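IRMA (Escherichia coli CFT073, PDB 5EK5) is a secreted virulence-associated protein with a fibronectin-like fold that probably mimics interleukin receptors. Local coordinates at residues I17-P20 and G21-A25. Residues are numbered along the deposited sequence; the frame is centred on the assembly and turned at random.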
loop_
_atom_site.group_PDB
_atom_site.type_symbol
_atom_site.label_atom_id
_atom_site.label_comp_id
_atom_site.label_asym_id
_atom_site.label_seq_id
_atom_site.Cartn_x
_atom_site.Cartn_y
_atom_site.Cartn_z
ATOM N N ILE B 17 13.682 7.440 1.450
ATOM C CA ILE B 17 14.190 8.678 2.017
ATOM C C ILE B 17 15.652 8.868 1.650
ATOM O O ILE B 17 16.491 8.020 1.948
ATOM C CB ILE B 17 14.040 8.708 3.550
ATOM C CG1 ILE B 17 12.576 8.526 3.950
ATOM C CG2 ILE B 17 14.592 10.008 4.114
ATOM C CD1 ILE B 17 12.393 7.995 5.354
ATOM N N TRP B 18 15.945 9.980 0.986
ATOM C CA TRP B 18 17.312 10.292 0.597
ATOM C C TRP B 18 18.034 10.946 1.762
ATOM O O TRP B 18 17.588 11.961 2.291
ATOM C CB TRP B 18 17.349 11.195 -0.641
ATOM C CG TRP B 18 16.936 10.503 -1.905
ATOM C CD1 TRP B 18 17.742 9.784 -2.745
ATOM C CD2 TRP B 18 15.629 10.463 -2.496
ATOM N NE1 TRP B 18 17.018 9.299 -3.806
ATOM C CE2 TRP B 18 15.709 9.711 -3.671
ATOM C CE3 TRP B 18 14.388 11.009 -2.120
ATOM C CZ2 TRP B 18 14.611 9.470 -4.495
ATOM C CZ3 TRP B 18 13.295 10.769 -2.940
ATOM C CH2 TRP B 18 13.413 10.010 -4.109
ATOM N N LEU B 19 19.150 10.347 2.158
ATOM C CA LEU B 19 19.870 10.767 3.348
ATOM C C LEU B 19 21.262 11.270 2.981
ATOM O O LEU B 19 21.779 10.943 1.911
ATOM C CB LEU B 19 19.969 9.600 4.337
ATOM C CG LEU B 19 18.651 9.034 4.871
ATOM C CD1 LEU B 19 18.909 7.816 5.745
ATOM C CD2 LEU B 19 17.892 10.097 5.647
ATOM N N PRO B 20 21.875 12.074 3.868
ATOM C CA PRO B 20 23.259 12.507 3.643
ATOM C C PRO B 20 24.219 11.324 3.563
ATOM O O PRO B 20 23.959 10.275 4.154
ATOM C CB PRO B 20 23.560 13.386 4.866
ATOM C CG PRO B 20 22.498 13.053 5.870
ATOM C CD PRO B 20 21.290 12.710 5.060
ATOM N N GLY B 21 25.316 11.497 2.832
ATOM C CA GLY B 21 26.258 10.417 2.607
ATOM C C GLY B 21 25.806 9.481 1.502
ATOM O O GLY B 21 26.267 8.342 1.419
ATOM N N ASN B 22 24.906 9.975 0.653
ATOM C CA ASN B 22 24.328 9.196 -0.440
ATOM C C ASN B 22 23.752 7.869 0.052
ATOM O O ASN B 22 24.084 6.799 -0.455
ATOM C CB ASN B 22 25.375 8.953 -1.532
ATOM C CG ASN B 22 24.778 8.350 -2.792
ATOM O OD1 ASN B 22 23.703 8.752 -3.237
ATOM N ND2 ASN B 22 25.475 7.377 -3.369
ATOM N N ILE B 23 22.900 7.952 1.065
ATOM C CA ILE B 23 22.203 6.783 1.580
ATOM C C ILE B 23 20.727 6.851 1.214
ATOM O O ILE B 23 20.109 7.911 1.301
ATOM C CB ILE B 23 22.354 6.663 3.113
ATOM C CG1 ILE B 23 23.825 6.493 3.492
ATOM C CG2 ILE B 23 21.551 5.486 3.647
ATOM C CD1 ILE B 23 24.446 5.219 2.962
ATOM N N CYS B 24 20.164 5.725 0.792
ATOM C CA CYS B 24 18.729 5.656 0.586
ATOM C C CYS B 24 18.138 4.799 1.692
ATOM O O CYS B 24 18.632 3.710 1.982
ATOM C CB CYS B 24 18.392 5.078 -0.790
ATOM S SG CYS B 24 18.168 6.313 -2.095
ATOM N N ALA B 25 17.085 5.308 2.318
ATOM C CA ALA B 25 16.393 4.581 3.367
ATOM C C ALA B 25 15.029 4.156 2.856
ATOM O O ALA B 25 14.147 4.991 2.649
ATOM C CB ALA B 25 16.262 5.433 4.619
#
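Trp18 lays the five-membered ring of its indole beside the sulfur of Cys24, its partner in a non-hydrogen-bonded pair. The setting is the tight end of a beta hairpin, where strand 9-19 turns back through Pro20, Gly21 and Asn22 into strand 23-31 of the fibronectin-like fold. Cys24 SG sits 4.0 Å from the centroid of the five-membered ring of Trp18, 39° off the ring normal. The contact is a sulfur-aromatic one, oblique to the ring. The same sulfur is bonded to Cys83, and this disulfide ties the hairpin to the loop after strand 74-82. Trp18 touches Cys83 as well.

Backbone bonds zip the strands together on both sides of this pair. Ile17 and Ala25 exchange two backbone hydrogen bonds. Nearer the turn, Leu19 N gives a 2.8 Å hydrogen bond to Ile23 O, while the return bond from Ile23 N to Leu19 O is weak at 3.3 Å. Gly21 and Asn22 make the reversal, both with positive phi.

The other face carries Ile17, Leu19, Ile23 and Ala25. CG of Leu19 stands anti to its own carbonyl carbon (chi1 -61°), and the extended side chain reaches diagonally to Ala25, whose pair with Ile17 is the next on this face. There Leu19 CD1 meets Ala25 CB at 3.7 Å. Ile23 CG1 passes 3.8 Å from Pro20 O, while the end of the side chain leads away. Ile23 CG2 keeps 4.1 Å from Leu19 CD1.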